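Local coordinates for protein aerobactin synthase IucA (PDB 5JM8) that catalyses an ATP-dependent step in assembly of the siderophore aerobactin, probably coupling citrate to N6-acetyl-N6-hydroxylysine, at residues R53-S58 against H62-F67; V14-F19 against V80-L85; D29-E34 against Q39-L44; A397-V402 against G502-A507; S490-T495 against A568-A573. All blocks are in the same frame, centred on the assembly; numbering follows the deposited sequence.

In the fold
Interactions 1 and 3 are hairpin contacts in one antiparallel sheet, where strands 39-43 and 49-54 are neighbours; both are partly buried, pair backbones by hydrogen bonds and carry arginines on one face. Interaction 2 lies deeper: aromatic side chains and an alanine join the helices beginning near 14 and 82, and its chain loop encloses interactions 1 and 3. Gln17 of interaction 2 hydrogen-bonds Phe65 of interaction 1. Interactions 4 and 5 lie on adjoining helices and touch through Trp401 and Val494; the first is a partly buried His-Asp bond beside a small apolar contact, the second wholly apolar and buried. Glu506 of interaction 4 ties this region to Tyr56 and Ser58.

Interaction 1. Residues R53-S58 against H62-F67; sequences RVAYFS and HHRFEF
Arg64 O accepts two amides from the facing chain. Ala55 N, at 2.8 Å from Arg64 O, lies nearly in line with the carbonyl bond, whereas Tyr56 N, at 3.2 Å, approaches in the carbonyl plane on a lone pair. Two consecutive residues opposite one make a classic beta bulge, and the register slips by one between the antiparallel pairs Val54-Phe65 and Tyr56-Arg64. Beyond the bulge Arg64 N returns a nearly straight bond to Tyr56 O, 168° at the hydrogen.

Side chains follow these pairs on two faces. On one, the Arg53 chain bends at chi3 (62°) and presents a guanidinium face to Glu66, whose CD stands 3.3 Å above its plane. Arg53 NH1 and Glu66 OE2 are 2.9 Å apart, but no N-H points at the oxygen, making this a salt bridge of charge alone. Arg64 bends likewise, laying its guanidinium over Tyr56 CB, with NH2 3.2 Å from that carbon. On the other face Val54 CG2 packs on Phe65 CE1 at 4.0 Å. Past the paired strands, the Phe57 and His63 rings lie side by side at an oblique tilt of 36°, His63 CE1 over a face of Phe57.

Further out, Glu506 OE2 bonds both Tyr56 OH and Ser58 OG, and Thr60 OG1 also bonds Ser58 OG and His62 ND1. The His62 side chain is about 8 Å from the bound ATP. This hairpin of strands 49-54 and 64-72 is backed by helix 14-26, where Gln17 OE1 takes Phe65 N, while Tyr56, His62 and Arg64 rest on alanines of helix 475-500, and Val54 and Phe65 adjoin Leu40 of strand 39-43.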
# COMPACT_ATOMS: atom_id res chain seq x y z
N ARG A 53 -11.80 -5.29 47.70
CA ARG A 53 -10.93 -4.12 47.69
C ARG A 53 -11.20 -3.31 46.43
O ARG A 53 -11.13 -3.83 45.32
CB ARG A 53 -9.46 -4.54 47.74
CG ARG A 53 -9.07 -5.31 48.99
CD ARG A 53 -7.63 -5.79 48.91
NE ARG A 53 -6.69 -4.67 48.82
CZ ARG A 53 -5.38 -4.81 48.63
NH1 ARG A 53 -4.84 -6.01 48.49
NH2 ARG A 53 -4.61 -3.73 48.57
N VAL A 54 -11.53 -2.03 46.61
CA VAL A 54 -11.88 -1.16 45.50
C VAL A 54 -10.69 -0.31 45.06
O VAL A 54 -10.20 0.53 45.81
CB VAL A 54 -13.05 -0.23 45.87
CG1 VAL A 54 -13.43 0.65 44.69
CG2 VAL A 54 -14.25 -1.05 46.33
N ALA A 55 -10.24 -0.54 43.83
CA ALA A 55 -9.15 0.24 43.24
C ALA A 55 -9.70 1.51 42.58
O ALA A 55 -9.08 2.57 42.64
CB ALA A 55 -8.38 -0.59 42.23
N TYR A 56 -10.87 1.38 41.95
CA TYR A 56 -11.56 2.52 41.36
C TYR A 56 -13.06 2.42 41.58
O TYR A 56 -13.70 1.45 41.16
CB TYR A 56 -11.26 2.63 39.87
CG TYR A 56 -12.02 3.74 39.18
CD1 TYR A 56 -11.67 5.07 39.39
CD2 TYR A 56 -13.07 3.47 38.32
CE1 TYR A 56 -12.36 6.09 38.76
CE2 TYR A 56 -13.76 4.48 37.69
CZ TYR A 56 -13.40 5.79 37.91
OH TYR A 56 -14.08 6.81 37.29
N PHE A 57 -13.63 3.43 42.23
CA PHE A 57 -15.07 3.51 42.42
C PHE A 57 -15.69 4.42 41.37
O PHE A 57 -15.27 5.56 41.19
CB PHE A 57 -15.40 4.02 43.82
CG PHE A 57 -16.87 4.06 44.11
CD1 PHE A 57 -17.54 2.93 44.55
CD2 PHE A 57 -17.60 5.23 43.93
CE1 PHE A 57 -18.90 2.96 44.80
CE2 PHE A 57 -18.96 5.27 44.19
CZ PHE A 57 -19.61 4.13 44.62
N SER A 58 -16.70 3.90 40.68
CA SER A 58 -17.35 4.59 39.58
C SER A 58 -18.79 4.95 39.91
O SER A 58 -19.56 4.10 40.36
CB SER A 58 -17.32 3.72 38.33
OG SER A 58 -18.22 4.20 37.35
N HIS A 62 -18.86 1.36 36.75
CA HIS A 62 -17.69 0.79 36.08
C HIS A 62 -16.56 0.63 37.11
O HIS A 62 -15.49 1.22 36.96
CB HIS A 62 -17.21 1.68 34.92
CG HIS A 62 -18.16 1.72 33.76
ND1 HIS A 62 -19.20 2.62 33.68
CD2 HIS A 62 -18.21 0.98 32.62
CE1 HIS A 62 -19.85 2.43 32.54
NE2 HIS A 62 -19.28 1.44 31.89
N HIS A 63 -16.80 -0.17 38.14
CA HIS A 63 -15.84 -0.35 39.22
C HIS A 63 -14.66 -1.22 38.82
O HIS A 63 -14.77 -2.05 37.92
CB HIS A 63 -16.52 -0.96 40.45
CG HIS A 63 -17.71 -0.21 40.93
ND1 HIS A 63 -17.63 1.08 41.43
CD2 HIS A 63 -19.02 -0.55 41.01
CE1 HIS A 63 -18.83 1.49 41.78
NE2 HIS A 63 -19.70 0.52 41.53
N ARG A 64 -13.55 -1.03 39.52
CA ARG A 64 -12.39 -1.91 39.41
C ARG A 64 -12.06 -2.47 40.79
O ARG A 64 -11.64 -1.72 41.68
CB ARG A 64 -11.19 -1.17 38.81
CG ARG A 64 -9.97 -2.06 38.57
CD ARG A 64 -8.83 -1.33 37.86
NE ARG A 64 -8.24 -0.28 38.68
CZ ARG A 64 -8.50 1.02 38.56
NH1 ARG A 64 -7.90 1.89 39.36
NH2 ARG A 64 -9.35 1.47 37.63
N PHE A 65 -12.26 -3.77 40.96
CA PHE A 65 -11.93 -4.44 42.21
C PHE A 65 -10.54 -5.07 42.15
O PHE A 65 -10.11 -5.57 41.11
CB PHE A 65 -12.96 -5.54 42.53
CG PHE A 65 -14.34 -5.02 42.82
CD1 PHE A 65 -14.56 -3.69 43.17
CD2 PHE A 65 -15.43 -5.87 42.75
CE1 PHE A 65 -15.84 -3.23 43.43
CE2 PHE A 65 -16.71 -5.41 43.01
CZ PHE A 65 -16.91 -4.09 43.35
N GLU A 66 -9.84 -5.02 43.28
CA GLU A 66 -8.57 -5.73 43.44
C GLU A 66 -8.85 -7.09 44.06
O GLU A 66 -9.53 -7.20 45.08
CB GLU A 66 -7.61 -4.91 44.30
CG GLU A 66 -6.27 -5.60 44.56
CD GLU A 66 -5.30 -4.72 45.32
OE1 GLU A 66 -5.59 -3.51 45.50
OE2 GLU A 66 -4.24 -5.23 45.73
N PHE A 67 -8.32 -8.14 43.43
CA PHE A 67 -8.60 -9.51 43.84
C PHE A 67 -7.36 -10.14 44.48
O PHE A 67 -6.25 -9.64 44.30
CB PHE A 67 -9.06 -10.32 42.62
CG PHE A 67 -10.37 -9.85 42.05
CD1 PHE A 67 -11.57 -10.21 42.64
CD2 PHE A 67 -10.39 -9.03 40.93
CE1 PHE A 67 -12.77 -9.78 42.12
CE2 PHE A 67 -11.59 -8.59 40.41
CZ PHE A 67 -12.78 -8.97 41.00

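Interaction 2. Residues V14-F19 against V80-L85; sequences VAAQCF and VDFATL
The Phe82 ring turns its edge toward the face of the Phe19 ring, an offset edge-to-face pair with planes 86° apart and centroids separated by 5.6 Å. The same edge also meets the root of the Phe19 side chain: Phe19 CB lies in the plane of the Phe82 ring, 3.8 Å from CZ. Ala16 CB approaches that ring obliquely and tightly, only 3.3 Å from Phe82 CD1 and 3.5 Å from Phe82 CE1. Outside the two segments, His115 stacks with Phe82, and Phe545 makes an edge-to-face pair with Phe19, so both rings take part in a wider aromatic cluster.

Ala16 and Phe19 stand three residues apart, one helical turn, and both direct their CB atoms at the segment 80-85. Phe82 answers with CG trans to its own N (chi1 176°), which carries the ring across to the surface of helix 14-26. All three touching residues are buried, and the contact between the segments is carbon on carbon.

Phe82 is the first residue of its helix, right after the N-cap Asp81, whose OD1 accepts from Thr84 N at 2.6 Å, with 143° at the hydrogen; the backbone bond from Leu85 N to Asp81 O, 3.1 Å, continues the turn. Leu85 reaches the neighbouring sheet at Leu50 and Phe52, and Val111 and Met112 of helix 101-124 also line Phe82. The whole is an N-capped helix start packed by its first aromatic residue into the core between helices 14-26, 82-96 and 101-124, beside the five-stranded antiparallel sheet.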
# COMPACT_ATOMS: atom_id res chain seq x y z
N VAL A 14 -10.90 -9.08 34.67
CA VAL A 14 -11.86 -8.25 33.96
C VAL A 14 -13.17 -9.00 33.71
O VAL A 14 -14.21 -8.38 33.50
CB VAL A 14 -11.29 -7.74 32.61
CG1 VAL A 14 -10.14 -6.78 32.85
CG2 VAL A 14 -10.85 -8.91 31.73
N ALA A 15 -13.11 -10.32 33.72
CA ALA A 15 -14.30 -11.15 33.53
C ALA A 15 -15.18 -11.11 34.78
O ALA A 15 -16.39 -10.91 34.69
CB ALA A 15 -13.91 -12.58 33.20
N ALA A 16 -14.55 -11.29 35.93
CA ALA A 16 -15.28 -11.28 37.19
C ALA A 16 -15.91 -9.92 37.43
O ALA A 16 -17.00 -9.82 38.00
CB ALA A 16 -14.36 -11.64 38.34
N GLN A 17 -15.23 -8.87 36.97
CA GLN A 17 -15.71 -7.51 37.19
C GLN A 17 -17.03 -7.27 36.47
O GLN A 17 -17.83 -6.44 36.90
CB GLN A 17 -14.67 -6.50 36.71
CG GLN A 17 -14.83 -5.11 37.32
CD GLN A 17 -14.49 -5.07 38.80
OE1 GLN A 17 -13.37 -5.40 39.20
NE2 GLN A 17 -15.45 -4.66 39.62
N CYS A 18 -17.26 -8.01 35.39
CA CYS A 18 -18.52 -7.93 34.65
C CYS A 18 -19.66 -8.52 35.47
O CYS A 18 -20.72 -7.92 35.59
CB CYS A 18 -18.41 -8.67 33.32
SG CYS A 18 -17.29 -7.90 32.13
N PHE A 19 -19.42 -9.71 36.02
CA PHE A 19 -20.39 -10.37 36.88
C PHE A 19 -20.74 -9.46 38.06
O PHE A 19 -21.91 -9.25 38.37
CB PHE A 19 -19.84 -11.71 37.37
CG PHE A 19 -20.74 -12.43 38.34
CD1 PHE A 19 -20.65 -12.18 39.70
CD2 PHE A 19 -21.66 -13.36 37.90
CE1 PHE A 19 -21.47 -12.83 40.60
CE2 PHE A 19 -22.49 -14.02 38.79
CZ PHE A 19 -22.39 -13.76 40.14
N VAL A 80 -11.44 -16.03 48.75
CA VAL A 80 -12.27 -16.92 47.95
C VAL A 80 -12.06 -16.62 46.47
O VAL A 80 -11.99 -15.46 46.07
CB VAL A 80 -13.77 -16.78 48.30
CG1 VAL A 80 -14.04 -17.33 49.69
CG2 VAL A 80 -14.22 -15.33 48.20
N ASP A 81 -11.95 -17.67 45.66
CA ASP A 81 -11.79 -17.49 44.22
C ASP A 81 -13.12 -17.06 43.60
O ASP A 81 -14.14 -17.00 44.29
CB ASP A 81 -11.27 -18.78 43.55
CG ASP A 81 -12.17 -19.98 43.78
OD1 ASP A 81 -13.37 -19.80 44.09
OD2 ASP A 81 -11.68 -21.12 43.65
N PHE A 82 -13.11 -16.77 42.31
CA PHE A 82 -14.31 -16.27 41.63
C PHE A 82 -15.40 -17.34 41.57
O PHE A 82 -16.58 -17.03 41.68
CB PHE A 82 -13.96 -15.80 40.22
CG PHE A 82 -15.16 -15.35 39.43
CD1 PHE A 82 -15.87 -14.23 39.81
CD2 PHE A 82 -15.58 -16.06 38.32
CE1 PHE A 82 -16.98 -13.82 39.09
CE2 PHE A 82 -16.68 -15.66 37.59
CZ PHE A 82 -17.38 -14.53 37.98
N ALA A 83 -14.98 -18.59 41.39
CA ALA A 83 -15.92 -19.70 41.32
C ALA A 83 -16.67 -19.85 42.64
O ALA A 83 -17.86 -20.19 42.66
CB ALA A 83 -15.19 -20.99 40.98
N THR A 84 -15.98 -19.60 43.75
CA THR A 84 -16.58 -19.70 45.07
C THR A 84 -17.56 -18.55 45.32
O THR A 84 -18.74 -18.79 45.56
CB THR A 84 -15.51 -19.70 46.19
OG1 THR A 84 -14.60 -20.79 46.00
CG2 THR A 84 -16.16 -19.84 47.57
N LEU A 85 -17.07 -17.32 45.26
CA LEU A 85 -17.89 -16.15 45.61
C LEU A 85 -19.13 -16.03 44.73
O LEU A 85 -20.17 -15.55 45.18
CB LEU A 85 -17.06 -14.86 45.53
CG LEU A 85 -16.41 -14.44 44.20
CD1 LEU A 85 -17.38 -13.70 43.28
CD2 LEU A 85 -15.19 -13.58 44.48

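Interaction 3. Residues D29-E34 against Q39-L44; sequences DWRLTE and QLIIPL
Arg31 and Ile41 form the central hydrogen-bonded pair of a beta hairpin, in which strand 31-32 runs antiparallel to strand 39-43 at one side of a five-stranded antiparallel sheet.

The backbone bonds come first. Arg31 N donates to Ile41 O at 3.0 Å, in the carbonyl plane, and Ile41 N gives a shorter return bond of 2.7 Å to Arg31 O. Toward the turn Thr33 N donates to Gln39 O at 3.2 Å. Leu32 and Leu40, between these rungs, make the non-hydrogen-bonded pair.

Apolar contacts separate into two faces. On one, Leu40 CD1 touches both Leu32 CD1 and the six-membered part of the Trp30 indole (4.0 Å from CE3), while Leu32 CD1 lies at the edge of the indole, in its plane, so the three groups form one cluster. Trp30 is brought there by a chi1 of 50°, which sets CG between the backbone N and the carbonyl carbon; its NE1 is held by Thr27 O, which helps fix the indole. On the opposite face Arg31 and Ile41 run alongside each other, and Ile41 CD1 lies over one face of the guanidinium, 3.3 Å from NH2. That methyl is also squeezed by Thr33 CG2 at 3.5 Å, closer than usual for two carbons.

A salt bridge lies at the far end of the hairpin, where Asp29 OD2 meets Lys92 of helix 82-96 and Asp29 OD1 slides past Pro43 CG. Leu40 and Ile42 continue the sheet through backbone bonds to Phe52 and Leu50.

Side chain replaces backbone as acceptor in the last bond: Thr33 OG1 takes the N-H of Gln39 at 2.9 Å, with 155° at the hydrogen, and is bonded to Tyr35 O as well.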
# COMPACT_ATOMS: atom_id res chain seq x y z
N ASP A 29 -28.48 -3.78 47.68
CA ASP A 29 -28.04 -4.56 48.83
C ASP A 29 -26.51 -4.68 48.86
O ASP A 29 -25.95 -5.77 48.68
CB ASP A 29 -28.69 -5.95 48.80
CG ASP A 29 -28.26 -6.83 49.95
OD1 ASP A 29 -27.87 -6.28 51.01
OD2 ASP A 29 -28.30 -8.07 49.80
N TRP A 30 -25.85 -3.55 49.06
CA TRP A 30 -24.39 -3.53 49.21
C TRP A 30 -23.97 -2.23 49.88
O TRP A 30 -24.72 -1.26 49.90
CB TRP A 30 -23.70 -3.68 47.85
CG TRP A 30 -24.22 -2.76 46.79
CD1 TRP A 30 -25.27 -2.98 45.95
CD2 TRP A 30 -23.71 -1.46 46.46
NE1 TRP A 30 -25.45 -1.90 45.12
CE2 TRP A 30 -24.50 -0.96 45.41
CE3 TRP A 30 -22.66 -0.68 46.94
CZ2 TRP A 30 -24.27 0.29 44.84
CZ3 TRP A 30 -22.43 0.56 46.38
CH2 TRP A 30 -23.24 1.03 45.33
N ARG A 31 -22.76 -2.23 50.43
CA ARG A 31 -22.32 -1.15 51.31
C ARG A 31 -20.84 -0.88 51.14
O ARG A 31 -20.07 -1.77 50.77
CB ARG A 31 -22.64 -1.51 52.77
CG ARG A 31 -22.27 -0.45 53.79
CD ARG A 31 -22.73 -0.85 55.19
NE ARG A 31 -22.07 -2.07 55.66
CZ ARG A 31 -20.92 -2.10 56.33
NH1 ARG A 31 -20.27 -0.97 56.61
NH2 ARG A 31 -20.41 -3.26 56.71
N LEU A 32 -20.45 0.36 51.42
CA LEU A 32 -19.05 0.76 51.40
C LEU A 32 -18.55 0.94 52.83
O LEU A 32 -19.33 1.23 53.73
CB LEU A 32 -18.86 2.05 50.60
CG LEU A 32 -18.75 1.91 49.08
CD1 LEU A 32 -19.93 1.15 48.50
CD2 LEU A 32 -18.63 3.29 48.44
N THR A 33 -17.25 0.75 53.02
CA THR A 33 -16.63 0.89 54.34
C THR A 33 -16.22 2.33 54.62
O THR A 33 -15.69 3.02 53.74
CB THR A 33 -15.41 -0.02 54.47
OG1 THR A 33 -14.43 0.34 53.48
CG2 THR A 33 -15.80 -1.47 54.28
N GLU A 34 -16.47 2.79 55.84
CA GLU A 34 -16.13 4.14 56.23
C GLU A 34 -14.62 4.30 56.38
O GLU A 34 -14.10 5.41 56.44
CB GLU A 34 -16.82 4.52 57.55
N GLN A 39 -13.48 -0.60 50.86
CA GLN A 39 -13.89 -1.91 50.39
C GLN A 39 -15.39 -1.93 50.12
O GLN A 39 -16.16 -1.31 50.85
CB GLN A 39 -13.53 -3.00 51.40
CG GLN A 39 -12.03 -3.23 51.57
CD GLN A 39 -11.72 -4.39 52.48
OE1 GLN A 39 -12.59 -4.86 53.22
NE2 GLN A 39 -10.49 -4.88 52.44
N LEU A 40 -15.79 -2.63 49.07
CA LEU A 40 -17.21 -2.80 48.75
C LEU A 40 -17.70 -4.12 49.33
O LEU A 40 -17.07 -5.16 49.14
CB LEU A 40 -17.44 -2.74 47.24
CG LEU A 40 -18.91 -2.70 46.81
CD1 LEU A 40 -19.09 -1.76 45.63
CD2 LEU A 40 -19.40 -4.10 46.47
N ILE A 41 -18.83 -4.07 50.02
CA ILE A 41 -19.35 -5.22 50.74
C ILE A 41 -20.67 -5.71 50.15
O ILE A 41 -21.59 -4.92 49.91
CB ILE A 41 -19.55 -4.88 52.24
CG1 ILE A 41 -18.20 -4.53 52.87
CG2 ILE A 41 -20.18 -6.06 52.98
CD1 ILE A 41 -18.30 -3.91 54.24
N ILE A 42 -20.74 -7.02 49.91
CA ILE A 42 -21.97 -7.67 49.48
C ILE A 42 -22.37 -8.69 50.54
O ILE A 42 -21.79 -9.77 50.60
CB ILE A 42 -21.80 -8.37 48.12
CG1 ILE A 42 -21.37 -7.36 47.05
CG2 ILE A 42 -23.11 -9.05 47.72
CD1 ILE A 42 -21.01 -7.96 45.71
N PRO A 43 -23.36 -8.35 51.38
CA PRO A 43 -23.75 -9.25 52.47
C PRO A 43 -24.29 -10.59 51.96
O PRO A 43 -25.02 -10.61 50.97
CB PRO A 43 -24.84 -8.47 53.20
CG PRO A 43 -24.63 -7.05 52.82
CD PRO A 43 -24.12 -7.09 51.42
N LEU A 44 -23.94 -11.67 52.65
CA LEU A 44 -24.44 -13.00 52.31
C LEU A 44 -25.46 -13.48 53.33
O LEU A 44 -26.02 -14.57 53.19
CB LEU A 44 -23.28 -14.00 52.22
CG LEU A 44 -22.25 -13.77 51.11
CD1 LEU A 44 -21.09 -14.75 51.27
CD2 LEU A 44 -22.89 -13.92 49.74

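Interaction 4. Residues A397-V402 against G502-A507; sequences AAHAWV and GLDSEA
Asp504 reaches across to His399 through a side chain whose CG is trans to the backbone N (chi1 -166°). At its root, CB points toward helix 394-420 and lies 4.0 Å from His399 NE2. The next atom, CG, comes to 3.7 Å of the same nitrogen. At the tip OD2 accepts the N-H of His399 NE2 at 2.7 Å, almost straight at 174°. The oxygen lies in the plane of the imidazole at its edge, but the nitrogen meets OD2 from the anti side of the carboxylate, 30° out of its plane. OD1 turns to its own side of the contact, accepting from Asn508 ND2 and, weakly, from Ser505 N. Bonds at both oxygens probably limit the rotation of the carboxylate, and its charge would probably polarise the imidazole.

Beside this bond Ala398 CB touches Leu503 CB at 4.1 Å, a small apolar patch. The loop carrying Leu503 and Asp504 links two helices: Gly502 closes a Schellman motif after helix 475-500, and Ser505 N-caps helix 506-521. The contact therefore pins this corner to helix 394-420, with Leu503 leaning on Leu498 of helix 475-500 and His399 on Leu509 and Arg512 of helix 506-521.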
# COMPACT_ATOMS: atom_id res chain seq x y z
N ALA A 397 -6.99 16.71 25.87
CA ALA A 397 -7.27 15.75 24.81
C ALA A 397 -8.54 14.97 25.15
O ALA A 397 -9.35 14.67 24.27
CB ALA A 397 -6.09 14.81 24.63
N ALA A 398 -8.71 14.66 26.43
CA ALA A 398 -9.87 13.91 26.88
C ALA A 398 -11.15 14.71 26.70
O ALA A 398 -12.16 14.19 26.23
CB ALA A 398 -9.70 13.51 28.33
N HIS A 399 -11.10 15.98 27.08
CA HIS A 399 -12.23 16.88 26.90
C HIS A 399 -12.56 17.05 25.42
O HIS A 399 -13.73 16.99 25.02
CB HIS A 399 -11.94 18.24 27.52
CG HIS A 399 -11.85 18.21 29.02
ND1 HIS A 399 -11.31 19.24 29.75
CD2 HIS A 399 -12.25 17.28 29.92
CE1 HIS A 399 -11.37 18.95 31.04
NE2 HIS A 399 -11.93 17.76 31.16
N ALA A 400 -11.53 17.28 24.61
CA ALA A 400 -11.70 17.42 23.17
C ALA A 400 -12.33 16.19 22.55
O ALA A 400 -13.20 16.29 21.69
CB ALA A 400 -10.36 17.70 22.52
N TRP A 401 -11.90 15.01 22.99
CA TRP A 401 -12.43 13.76 22.46
C TRP A 401 -13.90 13.60 22.86
O TRP A 401 -14.73 13.22 22.04
CB TRP A 401 -11.60 12.57 22.96
CG TRP A 401 -11.80 11.31 22.15
CD1 TRP A 401 -10.95 10.81 21.20
CD2 TRP A 401 -12.91 10.41 22.22
NE1 TRP A 401 -11.47 9.65 20.68
CE2 TRP A 401 -12.67 9.39 21.28
CE3 TRP A 401 -14.08 10.37 22.98
CZ2 TRP A 401 -13.56 8.33 21.09
CZ3 TRP A 401 -14.96 9.33 22.78
CH2 TRP A 401 -14.70 8.32 21.85
N VAL A 402 -14.21 13.91 24.11
CA VAL A 402 -15.58 13.80 24.61
C VAL A 402 -16.52 14.81 23.96
O VAL A 402 -17.67 14.48 23.65
CB VAL A 402 -15.64 13.99 26.15
CG1 VAL A 402 -17.08 14.13 26.62
CG2 VAL A 402 -14.96 12.82 26.85
N GLY A 502 -7.76 8.29 35.08
CA GLY A 502 -7.37 9.45 35.85
C GLY A 502 -7.09 10.69 35.01
O GLY A 502 -6.32 11.56 35.40
N LEU A 503 -7.73 10.77 33.84
CA LEU A 503 -7.61 11.93 32.98
C LEU A 503 -8.51 13.07 33.47
O LEU A 503 -8.16 14.24 33.37
CB LEU A 503 -7.95 11.57 31.53
CG LEU A 503 -7.03 10.53 30.88
CD1 LEU A 503 -7.51 10.16 29.49
CD2 LEU A 503 -5.60 11.05 30.82
N ASP A 504 -9.67 12.69 33.99
CA ASP A 504 -10.59 13.63 34.63
C ASP A 504 -11.71 12.83 35.27
O ASP A 504 -12.00 11.72 34.83
CB ASP A 504 -11.15 14.65 33.63
CG ASP A 504 -11.82 15.84 34.30
OD1 ASP A 504 -11.71 15.98 35.54
OD2 ASP A 504 -12.44 16.65 33.58
N SER A 505 -12.34 13.37 36.31
CA SER A 505 -13.40 12.65 37.01
C SER A 505 -14.59 12.39 36.08
O SER A 505 -14.82 13.15 35.14
CB SER A 505 -13.86 13.44 38.24
OG SER A 505 -14.27 14.75 37.88
N GLU A 506 -15.32 11.30 36.32
CA GLU A 506 -16.54 11.03 35.56
C GLU A 506 -17.52 12.18 35.75
O GLU A 506 -18.19 12.60 34.81
CB GLU A 506 -17.18 9.71 35.98
CG GLU A 506 -16.30 8.50 35.79
CD GLU A 506 -17.05 7.18 35.95
OE1 GLU A 506 -18.23 7.11 35.54
OE2 GLU A 506 -16.46 6.23 36.49
N ALA A 507 -17.58 12.68 36.98
CA ALA A 507 -18.48 13.77 37.34
C ALA A 507 -18.25 14.99 36.46
O ALA A 507 -19.20 15.58 35.95
CB ALA A 507 -18.30 14.14 38.81

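Interaction 5. Residues S490-T495 against A568-A573; sequences STFAVT and ANPLLA
Phe492 swings its CG trans to its carbonyl carbon (chi1 -67°), sending the ring outward from helix 475-500 to meet Pro570 and Leu571, while Leu571 brings its CD1 up through an unusual chi1 of -91°. Leu571 CD1 comes to the rim of the phenyl ring, near its plane, and is 3.3 Å from Phe492 CZ. Pro570 points back against the incoming Phe492 side chain, its CG 3.5 Å from both Phe492 CZ and Phe492 CE2, oblique to the ring.

Neither partner belongs to a regular helix or strand; an Asx turn shapes their loop instead. Asn569 OD1 accepts Leu571 N at 2.6 Å, with 156° at the hydrogen, the donor standing above the amide carbonyl plane. Asn569 ND2 is itself bonded to Val533 O and Asn536 O, a second shell that probably helps to orient the turn.

Met510 of helix 506-521 touches both Phe492 and Pro570, and Leu517 of that helix packs on Leu571. The Phe492 side chain stays about 11 Å from the bound ATP. With carbon alone meeting across the segments, the C-terminal loop probably seats on this helix by shape and burial, while the Asn569 side chain spends its polar atoms on the turn and on Val533 and Asn536, away from the phenyl ring.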
# COMPACT_ATOMS: atom_id res chain seq x y z
N SER A 490 -23.16 3.40 26.57
CA SER A 490 -22.44 4.07 25.49
C SER A 490 -21.61 5.23 26.01
O SER A 490 -20.39 5.12 26.16
CB SER A 490 -23.42 4.58 24.43
OG SER A 490 -23.56 3.65 23.37
N THR A 491 -22.27 6.34 26.27
CA THR A 491 -21.60 7.58 26.64
C THR A 491 -20.87 7.44 27.96
O THR A 491 -19.73 7.90 28.10
CB THR A 491 -22.60 8.74 26.72
OG1 THR A 491 -23.35 8.80 25.50
CG2 THR A 491 -21.88 10.06 26.94
N PHE A 492 -21.51 6.82 28.95
CA PHE A 492 -20.91 6.71 30.27
C PHE A 492 -19.74 5.72 30.27
O PHE A 492 -18.90 5.77 31.17
CB PHE A 492 -21.96 6.29 31.31
CG PHE A 492 -23.02 7.34 31.56
CD1 PHE A 492 -22.85 8.65 31.15
CD2 PHE A 492 -24.20 7.01 32.21
CE1 PHE A 492 -23.82 9.61 31.38
CE2 PHE A 492 -25.18 7.96 32.44
CZ PHE A 492 -24.99 9.26 32.03
N ALA A 493 -19.68 4.85 29.27
CA ALA A 493 -18.53 3.96 29.13
C ALA A 493 -17.32 4.76 28.68
O ALA A 493 -16.18 4.45 29.04
CB ALA A 493 -18.83 2.85 28.14
N VAL A 494 -17.58 5.80 27.89
CA VAL A 494 -16.53 6.71 27.45
C VAL A 494 -15.99 7.50 28.64
O VAL A 494 -14.79 7.55 28.87
CB VAL A 494 -17.04 7.67 26.35
CG1 VAL A 494 -16.01 8.74 26.03
CG2 VAL A 494 -17.41 6.89 25.10
N THR A 495 -16.90 8.12 29.39
CA THR A 495 -16.50 8.95 30.53
C THR A 495 -15.86 8.10 31.62
O THR A 495 -14.93 8.54 32.30
CB THR A 495 -17.71 9.71 31.11
OG1 THR A 495 -18.69 8.79 31.59
CG2 THR A 495 -18.34 10.61 30.06
N ALA A 568 -30.54 5.94 38.73
CA ALA A 568 -30.37 7.30 39.20
C ALA A 568 -29.63 8.15 38.17
O ALA A 568 -28.49 7.86 37.82
CB ALA A 568 -29.63 7.32 40.53
N ASN A 569 -30.30 9.19 37.69
CA ASN A 569 -29.77 10.07 36.65
C ASN A 569 -28.57 10.88 37.15
O ASN A 569 -28.72 11.69 38.07
CB ASN A 569 -30.87 11.00 36.16
CG ASN A 569 -30.47 11.79 34.93
OD1 ASN A 569 -29.29 11.89 34.59
ND2 ASN A 569 -31.46 12.36 34.25
N PRO A 570 -27.38 10.69 36.54
CA PRO A 570 -26.23 11.52 36.92
C PRO A 570 -26.17 12.86 36.19
O PRO A 570 -25.27 13.65 36.49
CB PRO A 570 -25.04 10.64 36.53
CG PRO A 570 -25.53 9.83 35.40
CD PRO A 570 -26.98 9.58 35.65
N LEU A 571 -27.09 13.11 35.26
CA LEU A 571 -27.07 14.34 34.46
C LEU A 571 -27.99 15.43 35.01
O LEU A 571 -28.11 16.50 34.42
CB LEU A 571 -27.47 14.03 33.01
CG LEU A 571 -26.33 13.69 32.05
CD1 LEU A 571 -25.52 12.52 32.58
CD2 LEU A 571 -26.89 13.37 30.67
N LEU A 572 -28.65 15.15 36.13
CA LEU A 572 -29.52 16.15 36.74
C LEU A 572 -28.70 17.30 37.31
O LEU A 572 -27.64 17.07 37.92
CB LEU A 572 -30.38 15.51 37.83
CG LEU A 572 -31.43 14.51 37.33
N ALA A 573 -29.17 18.53 37.11
CA ALA A 573 -28.48 19.71 37.63
C ALA A 573 -28.43 19.68 39.15
O ALA A 573 -29.42 19.98 39.82
CB ALA A 573 -29.18 20.97 37.15